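Local coordinates for protein alcohol oxidase (Myceliophthora thermophila, PDB 6F74) that binds FAD as a VAO-type flavoprotein and probably oxidises an organic substrate, passing the electrons to molecular oxygen, at residues K309-H314 / W376-R381; N223-G228 / G247-N252; P342-N347 / V389-N394. All blocks are in the same frame, centred on the assembly; numbering follows the deposited sequence.

Contact 1: K309-H314 / W376-R381; sequences KAVTAH and WTIGKR
The carbonyl oxygen T312 O is gripped twice. T377 N donates to T312 O at 3.0 Å, nearly in line with the carbonyl bond, and W376 CA makes a CA-H...O contact with T312 O at 3.2 Å. The return bond from T312 N to T377 O is weak. T312 and T377 thus form an antiparallel hydrogen-bonded pair, flanked by the non-hydrogen-bonded pairs V311 with I378 and A313 with W376. V311 and I378 lie side by side, CG1 to CG1 at 4.0 Å. Beyond the ladder, G379 N reaches A310 O at 2.7 Å, but the bond is bent (136° at the hydrogen). The T312 hydroxyl sits beside its own backbone N (chi1 -56°), which lets T312 OG1 donate to K380 O at 2.9 Å. A valine in its place would probably leave K380 O without this donor and the turn less firmly tied to the strand. The R381 chain bends at chi3 and lays one guanidinium face over A310 CB. T377 to K380 is a type II beta turn, and R381 is the N-cap of helix 382-396. On the face opposite V311 and I378, T312 and T377 both touch A385 of that helix. The arrangement is a pair of neighbouring inner strands of an antiparallel sheet, leaving through a turn into the helix packed on it, as in ferredoxin-like folds.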
loop_
_atom_site.group_PDB
_atom_site.type_symbol
_atom_site.label_atom_id
_atom_site.label_comp_id
_atom_site.label_asym_id
_atom_site.label_seq_id
_atom_site.Cartn_x
_atom_site.Cartn_y
_atom_site.Cartn_z
ATOM N N LYS A 309 18.944 -7.723 20.025
ATOM C CA LYS A 309 20.085 -7.011 20.602
ATOM C C LYS A 309 20.928 -6.264 19.578
ATOM O O LYS A 309 21.712 -5.379 19.931
ATOM C CB LYS A 309 20.931 -7.921 21.491
ATOM C CG LYS A 309 20.491 -7.797 22.963
ATOM C CD LYS A 309 21.102 -8.856 23.851
ATOM C CE LYS A 309 20.296 -10.148 23.696
ATOM N NZ LYS A 309 20.747 -11.261 24.619
ATOM N N ALA A 310 20.754 -6.581 18.307
ATOM C CA ALA A 310 21.524 -5.889 17.278
ATOM C C ALA A 310 20.779 -5.888 15.991
ATOM O O ALA A 310 19.976 -6.775 15.732
ATOM C CB ALA A 310 22.896 -6.542 17.126
ATOM N N VAL A 311 20.975 -4.816 15.231
ATOM C CA VAL A 311 20.599 -4.739 13.814
ATOM C C VAL A 311 21.732 -3.991 13.155
ATOM O O VAL A 311 22.219 -2.986 13.695
ATOM C CB VAL A 311 19.310 -3.941 13.561
ATOM C CG1 VAL A 311 18.961 -3.921 12.066
ATOM C CG2 VAL A 311 18.139 -4.532 14.332
ATOM N N THR A 312 22.160 -4.470 12.002
ATOM C CA THR A 312 23.132 -3.725 11.208
ATOM C C THR A 312 22.526 -3.396 9.861
ATOM O O THR A 312 21.976 -4.263 9.206
ATOM C CB THR A 312 24.441 -4.512 11.027
ATOM O OG1 THR A 312 24.953 -4.855 12.314
ATOM C CG2 THR A 312 25.495 -3.663 10.326
ATOM N N ALA A 313 22.666 -2.140 9.457
ATOM C CA ALA A 313 22.217 -1.673 8.162
ATOM C C ALA A 313 23.392 -1.562 7.203
ATOM O O ALA A 313 24.491 -1.211 7.611
ATOM C CB ALA A 313 21.542 -0.315 8.318
ATOM N N HIS A 314 23.128 -1.846 5.935
ATOM C CA HIS A 314 24.107 -1.764 4.868
ATOM C C HIS A 314 23.660 -0.730 3.860
ATOM O O HIS A 314 22.627 -0.898 3.247
ATOM C CB HIS A 314 24.210 -3.114 4.151
ATOM C CG HIS A 314 25.172 -3.125 3.005
ATOM N ND1 HIS A 314 24.836 -3.596 1.760
ATOM C CD2 HIS A 314 26.474 -2.755 2.930
ATOM C CE1 HIS A 314 25.889 -3.500 0.961
ATOM N NE2 HIS A 314 26.893 -2.988 1.647
ATOM N N TRP A 376 19.509 -4.530 5.521
ATOM C CA TRP A 376 19.822 -4.805 6.922
ATOM C C TRP A 376 19.695 -6.259 7.286
ATOM O O TRP A 376 18.966 -7.016 6.635
ATOM C CB TRP A 376 18.926 -3.980 7.832
ATOM C CG TRP A 376 17.481 -3.857 7.357
ATOM C CD1 TRP A 376 16.497 -4.792 7.453
ATOM C CD2 TRP A 376 16.889 -2.715 6.750
ATOM N NE1 TRP A 376 15.327 -4.314 6.920
ATOM C CE2 TRP A 376 15.534 -3.033 6.494
ATOM C CE3 TRP A 376 17.369 -1.450 6.390
ATOM C CZ2 TRP A 376 14.659 -2.131 5.885
ATOM C CZ3 TRP A 376 16.509 -0.560 5.801
ATOM C CH2 TRP A 376 15.155 -0.900 5.555
ATOM N N THR A 377 20.440 -6.629 8.321
ATOM C CA THR A 377 20.346 -7.920 8.955
ATOM C C THR A 377 19.886 -7.718 10.402
ATOM O O THR A 377 20.711 -7.433 11.294
ATOM C CB THR A 377 21.718 -8.633 8.992
ATOM O OG1 THR A 377 22.713 -7.749 9.541
ATOM C CG2 THR A 377 22.132 -9.060 7.594
ATOM N N ILE A 378 18.593 -7.889 10.622
ATOM C CA ILE A 378 18.038 -7.845 11.978
ATOM C C ILE A 378 18.570 -8.996 12.803
ATOM O O ILE A 378 18.492 -10.139 12.364
ATOM C CB ILE A 378 16.484 -7.892 11.954
ATOM C CG1 ILE A 378 15.990 -6.519 11.462
ATOM C CG2 ILE A 378 15.903 -8.137 13.340
ATOM C CD1 ILE A 378 14.548 -6.506 10.953
ATOM N N GLY A 379 19.108 -8.703 13.978
ATOM C CA GLY A 379 19.634 -9.734 14.862
ATOM C C GLY A 379 21.112 -10.052 14.713
ATOM O O GLY A 379 21.609 -10.917 15.418
ATOM N N LYS A 380 21.829 -9.342 13.825
ATOM C CA LYS A 380 23.241 -9.628 13.539
ATOM C C LYS A 380 24.111 -8.388 13.680
ATOM O O LYS A 380 23.722 -7.307 13.240
ATOM C CB LYS A 380 23.386 -10.186 12.137
ATOM C CG LYS A 380 22.717 -11.546 11.913
ATOM C CD LYS A 380 22.897 -11.995 10.455
ATOM C CE LYS A 380 22.874 -13.491 10.237
ATOM N NZ LYS A 380 21.507 -14.063 10.320
ATOM N N ARG A 381 25.284 -8.555 14.283
ATOM C CA ARG A 381 26.257 -7.466 14.440
ATOM C C ARG A 381 26.991 -7.312 13.102
ATOM O O ARG A 381 26.781 -8.104 12.194
ATOM C CB ARG A 381 27.229 -7.768 15.594
ATOM C CG ARG A 381 26.529 -7.812 16.941
ATOM C CD ARG A 381 27.456 -7.847 18.149
ATOM N NE ARG A 381 26.983 -6.961 19.225
ATOM C CZ ARG A 381 25.907 -7.184 20.009
ATOM N NH1 ARG A 381 25.159 -8.295 19.895
ATOM N NH2 ARG A 381 25.560 -6.275 20.925
#

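Contact 2: N223-G228 / G247-N252; sequences NVIAVG and GPATHN
V227 CG1 presses on T250 CG2 at 3.4 Å, closer than two methyl groups usually come. The two side chains cross at a slant. With chi1 at -173°, V227 turns CG1 away from its own N and toward the start of helix 250-253. The same methyl rests on the backbone of A249, with V227 CG1 3.8 Å from A249 C. A249 CB touches I225 CG2 at 4.1 Å and the V227 methyls at a similar distance. Y415 of helix 415-422 packs against both I225 and A249, and this apolar patch is therefore well enclosed. The T250 hydroxyl turns to a different partner, V473 O.

Beside this tight patch lies a looser, polar part bridged by water. No direct hydrogen bond joins the segments. A single water fills the role: it donates to G228 O at 2.8 Å and accepts from A249 N at 2.8 Å. Both backbone groups are buried, and the water satisfies them together. Next to it the backbones come into close contact again. G247 CA points its hydrogen almost straight at G228 O (3.4 Å, 172° at the hydrogen). A beta carbon on G247 would run into that oxygen.

G247 to T250 form a type I beta turn, which leads into helix 250-253. The loop between the two segments carries the FAD-binding residues G230, G235, G239, W240 and H246. G247 itself comes about 5 Å from the bound FAD. The contact joins the two ends of a flavin-binding loop in the FAD-binding domain of the VAO/PCMH type.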
loop_
_atom_site.group_PDB
_atom_site.type_symbol
_atom_site.label_atom_id
_atom_site.label_comp_id
_atom_site.label_asym_id
_atom_site.label_seq_id
_atom_site.Cartn_x
_atom_site.Cartn_y
_atom_site.Cartn_z
ATOM N N ASN A 223 9.005 -2.768 24.631
ATOM C CA ASN A 223 10.198 -3.460 24.149
ATOM C C ASN A 223 9.882 -4.644 23.211
ATOM O O ASN A 223 10.460 -5.719 23.337
ATOM C CB ASN A 223 11.045 -3.914 25.354
ATOM C CG ASN A 223 12.493 -4.256 24.981
ATOM O OD1 ASN A 223 13.053 -3.724 24.029
ATOM N ND2 ASN A 223 13.104 -5.157 25.761
ATOM N N VAL A 224 8.932 -4.466 22.298
ATOM C CA VAL A 224 8.647 -5.511 21.313
ATOM C C VAL A 224 8.664 -4.928 19.907
ATOM O O VAL A 224 8.672 -3.711 19.710
ATOM C CB VAL A 224 7.326 -6.254 21.589
ATOM C CG1 VAL A 224 7.376 -6.956 22.952
ATOM C CG2 VAL A 224 6.141 -5.295 21.501
ATOM N N ILE A 225 8.658 -5.826 18.938
ATOM C CA ILE A 225 8.688 -5.475 17.525
ATOM C C ILE A 225 7.309 -5.692 16.931
ATOM O O ILE A 225 6.808 -6.810 16.911
ATOM C CB ILE A 225 9.729 -6.305 16.757
ATOM C CG1 ILE A 225 11.130 -6.031 17.324
ATOM C CG2 ILE A 225 9.702 -5.964 15.261
ATOM C CD1 ILE A 225 12.231 -6.864 16.720
ATOM N N ALA A 226 6.708 -4.604 16.470
ATOM C CA ALA A 226 5.485 -4.627 15.706
ATOM C C ALA A 226 5.919 -4.535 14.250
ATOM O O ALA A 226 6.691 -3.652 13.868
ATOM C CB ALA A 226 4.607 -3.430 16.059
ATOM N N VAL A 227 5.415 -5.472 13.453
ATOM C CA VAL A 227 5.780 -5.613 12.061
ATOM C C VAL A 227 4.796 -4.776 11.222
ATOM O O VAL A 227 3.767 -5.279 10.780
ATOM C CB VAL A 227 5.805 -7.098 11.625
ATOM C CG1 VAL A 227 6.360 -7.232 10.214
ATOM C CG2 VAL A 227 6.670 -7.915 12.546
ATOM N N GLY A 228 5.149 -3.499 11.042
ATOM C CA GLY A 228 4.354 -2.522 10.306
ATOM C C GLY A 228 5.083 -2.134 9.039
ATOM O O GLY A 228 6.078 -2.746 8.674
ATOM N N GLY A 247 7.420 -4.334 5.202
ATOM C CA GLY A 247 8.119 -3.357 6.033
ATOM C C GLY A 247 9.475 -3.927 6.396
ATOM O O GLY A 247 9.775 -5.061 6.043
ATOM N N PRO A 248 10.287 -3.178 7.133
ATOM C CA PRO A 248 11.626 -3.660 7.471
ATOM C C PRO A 248 11.701 -5.063 8.125
ATOM O O PRO A 248 12.645 -5.813 7.839
ATOM C CB PRO A 248 12.116 -2.587 8.450
ATOM C CG PRO A 248 11.477 -1.347 7.952
ATOM C CD PRO A 248 10.073 -1.791 7.584
ATOM N N ALA A 249 10.700 -5.395 8.958
ATOM C CA ALA A 249 10.723 -6.590 9.795
ATOM C C ALA A 249 10.022 -7.847 9.230
ATOM O O ALA A 249 9.999 -8.874 9.892
ATOM C CB ALA A 249 10.186 -6.242 11.179
ATOM N N THR A 250 9.495 -7.784 8.007
ATOM C CA THR A 250 8.652 -8.878 7.487
ATOM C C THR A 250 9.433 -10.133 7.079
ATOM O O THR A 250 8.974 -11.242 7.337
ATOM C CB THR A 250 7.729 -8.444 6.333
ATOM O OG1 THR A 250 8.496 -7.894 5.250
ATOM C CG2 THR A 250 6.711 -7.438 6.806
ATOM N N HIS A 251 10.599 -9.977 6.449
ATOM C CA HIS A 251 11.456 -11.135 6.212
ATOM C C HIS A 251 11.672 -11.941 7.503
ATOM O O HIS A 251 11.551 -13.165 7.530
ATOM C CB HIS A 251 12.813 -10.707 5.641
ATOM C CG HIS A 251 13.817 -11.812 5.633
ATOM N ND1 HIS A 251 13.814 -12.803 4.682
ATOM C CD2 HIS A 251 14.799 -12.135 6.512
ATOM C CE1 HIS A 251 14.755 -13.683 4.965
ATOM N NE2 HIS A 251 15.364 -13.309 6.075
ATOM N N ASN A 252 11.999 -11.245 8.576
ATOM C CA ASN A 252 12.340 -11.918 9.833
ATOM C C ASN A 252 11.151 -12.475 10.569
ATOM O O ASN A 252 11.268 -13.543 11.175
ATOM C CB ASN A 252 13.145 -10.967 10.701
ATOM C CG ASN A 252 14.586 -10.842 10.258
ATOM O OD1 ASN A 252 15.438 -11.327 10.993
ATOM N ND2 ASN A 252 14.894 -10.194 9.111
HETATM O O HOH W 1 8.506 -3.806 9.538
#

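Contact 3: P342-N347 / V389-N394; sequences PALSNN and VAPLMN
The carboxamide of N347 meets the P391 ring with its nitrogen end. N347 ND2 lies 3.8 Å from P391 CG and about as far from P391 CD, and the two side chains come from opposite directions. This is only packing. The polar bond of ND2 goes to A388 O, just before the second segment, and fixes how the amide is turned. The contact joins the two helices of a beta-alpha-beta-beta-alpha-beta unit consistent with a ferredoxin-like fold. The axes of segments 342-346 and 389-394 run antiparallel at 154° and approach to 8.5 Å.

L344 makes the largest share of the contact. Its side chain leaves helix 328-346 at an unusual first torsion (chi1 -94°), and its two methyls pack against V389, P391 and L392. L344 CD1 touches P391 CB at 4.0 Å. L344 CD2 reaches L392 CD2 at 3.9 Å, and the two leucines cross at about a right angle. L392 meets it with its CG anti to the backbone N (chi1 -179°). L344 CD2 also lies 4.3 Å from V389 CG1. At the edge of the contact, A343 CB approaches P391 CB.

V389 and L392 also reach the sheet, touching H314 and L316 of strand 311-320 respectively. The first helix ends at N346. N347 still sends its backbone N to A343 O, 3.0 Å away. P391 has no N-H to give, and helix 382-396 is kinked where the nitrogens of P391 and L392 lack a bond to the preceding turn. At that kink the L344 CD1 methyl sits 3.8 Å from L392 N.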
loop_
_atom_site.group_PDB
_atom_site.type_symbol
_atom_site.label_atom_id
_atom_site.label_comp_id
_atom_site.label_asym_id
_atom_site.label_seq_id
_atom_site.Cartn_x
_atom_site.Cartn_y
_atom_site.Cartn_z
ATOM N N PRO A 342 18.482 -13.492 -3.817
ATOM C CA PRO A 342 18.003 -14.645 -3.062
ATOM C C PRO A 342 19.010 -15.154 -2.035
ATOM O O PRO A 342 18.610 -15.521 -0.928
ATOM C CB PRO A 342 17.697 -15.681 -4.150
ATOM C CG PRO A 342 17.390 -14.858 -5.352
ATOM C CD PRO A 342 18.321 -13.689 -5.270
ATOM N N ALA A 343 20.282 -15.187 -2.407
ATOM C CA ALA A 343 21.338 -15.541 -1.462
ATOM C C ALA A 343 21.334 -14.603 -0.256
ATOM O O ALA A 343 21.375 -15.034 0.894
ATOM C CB ALA A 343 22.711 -15.513 -2.150
ATOM N N LEU A 344 21.257 -13.314 -0.541
ATOM C CA LEU A 344 21.139 -12.313 0.510
ATOM C C LEU A 344 19.920 -12.566 1.409
ATOM O O LEU A 344 20.043 -12.578 2.639
ATOM C CB LEU A 344 21.132 -10.909 -0.070
ATOM C CG LEU A 344 22.513 -10.275 -0.108
ATOM C CD1 LEU A 344 23.539 -11.093 -0.894
ATOM C CD2 LEU A 344 22.402 -8.855 -0.650
ATOM N N SER A 345 18.776 -12.817 0.789
ATOM C CA SER A 345 17.584 -13.137 1.538
ATOM C C SER A 345 17.779 -14.367 2.422
ATOM O O SER A 345 17.396 -14.346 3.591
ATOM C CB SER A 345 16.395 -13.349 0.615
ATOM O OG SER A 345 15.218 -13.516 1.376
ATOM N N ASN A 346 18.357 -15.433 1.864
ATOM C CA ASN A 346 18.699 -16.620 2.648
ATOM C C ASN A 346 19.632 -16.362 3.842
ATOM O O ASN A 346 19.586 -17.074 4.835
ATOM C CB ASN A 346 19.338 -17.677 1.749
ATOM C CG ASN A 346 19.572 -18.974 2.477
ATOM O OD1 ASN A 346 18.807 -19.288 3.399
ATOM N ND2 ASN A 346 20.643 -19.733 2.104
ATOM N N ASN A 347 20.478 -15.351 3.721
ATOM C CA ASN A 347 21.364 -14.921 4.787
ATOM C C ASN A 347 20.720 -13.952 5.791
ATOM O O ASN A 347 21.445 -13.360 6.589
ATOM C CB ASN A 347 22.623 -14.241 4.169
ATOM C CG ASN A 347 23.460 -15.186 3.322
ATOM O OD1 ASN A 347 23.349 -16.393 3.451
ATOM N ND2 ASN A 347 24.322 -14.628 2.457
ATOM N N VAL A 389 26.087 -9.984 3.230
ATOM C CA VAL A 389 26.034 -9.266 1.942
ATOM C C VAL A 389 27.238 -9.563 1.050
ATOM O O VAL A 389 27.339 -9.029 -0.046
ATOM C CB VAL A 389 25.862 -7.723 2.100
ATOM C CG1 VAL A 389 24.557 -7.397 2.786
ATOM C CG2 VAL A 389 27.048 -7.049 2.828
ATOM N N ALA A 390 28.131 -10.433 1.511
ATOM C CA ALA A 390 29.327 -10.770 0.778
ATOM C C ALA A 390 29.021 -11.292 -0.612
ATOM O O ALA A 390 29.668 -10.845 -1.548
ATOM C CB ALA A 390 30.208 -11.739 1.559
ATOM N N PRO A 391 28.021 -12.198 -0.773
ATOM C CA PRO A 391 27.773 -12.679 -2.131
ATOM C C PRO A 391 27.542 -11.538 -3.138
ATOM O O PRO A 391 28.033 -11.618 -4.267
ATOM C CB PRO A 391 26.524 -13.554 -1.970
ATOM C CG PRO A 391 26.573 -14.000 -0.543
ATOM C CD PRO A 391 27.047 -12.774 0.172
ATOM N N LEU A 392 26.863 -10.481 -2.695
ATOM C CA LEU A 392 26.684 -9.268 -3.508
ATOM C C LEU A 392 27.954 -8.440 -3.704
ATOM O O LEU A 392 28.262 -8.078 -4.832
ATOM C CB LEU A 392 25.583 -8.354 -2.935
ATOM C CG LEU A 392 25.308 -7.072 -3.750
ATOM C CD1 LEU A 392 25.000 -7.310 -5.215
ATOM C CD2 LEU A 392 24.185 -6.319 -3.069
ATOM N N MET A 393 28.674 -8.123 -2.640
ATOM C CA MET A 393 29.916 -7.296 -2.792
ATOM C C MET A 393 30.994 -7.991 -3.595
ATOM O O MET A 393 31.687 -7.360 -4.407
ATOM C CB MET A 393 30.448 -6.848 -1.423
ATOM C CG MET A 393 29.416 -6.107 -0.579
ATOM S SD MET A 393 28.699 -4.661 -1.391
ATOM C CE MET A 393 27.270 -5.261 -2.162
ATOM N N ASN A 394 31.084 -9.308 -3.422
ATOM C CA ASN A 394 31.993 -10.114 -4.219
ATOM C C ASN A 394 31.613 -10.053 -5.698
ATOM O O ASN A 394 32.506 -9.937 -6.547
ATOM C CB ASN A 394 32.014 -11.569 -3.747
ATOM C CG ASN A 394 32.597 -11.737 -2.343
ATOM O OD1 ASN A 394 33.299 -10.867 -1.814
ATOM N ND2 ASN A 394 32.350 -12.895 -1.752
#

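In the fold
Contact 2 comes first along the chain and closes before contact 1 opens. The segments of contacts 1 and 3 then alternate. Contacts 1 and 3, with centres 14 Å apart, belong to one unit: strand 311-320 precedes helix 328-346, and strand 370-378 precedes helix 382-396. The strands pair in the seven-stranded antiparallel sheet, while the helices pair in contact 3. Contact 2 belongs to the FAD-binding domain, its centre 13 Å from that of contact 1 and 21 Å from that of contact 3. A probable hydrogen bond from W376 NE1 to P248 O probably helps hold sheet and flavin-binding loop together. The side chain of W376 lies about 9 Å from FAD.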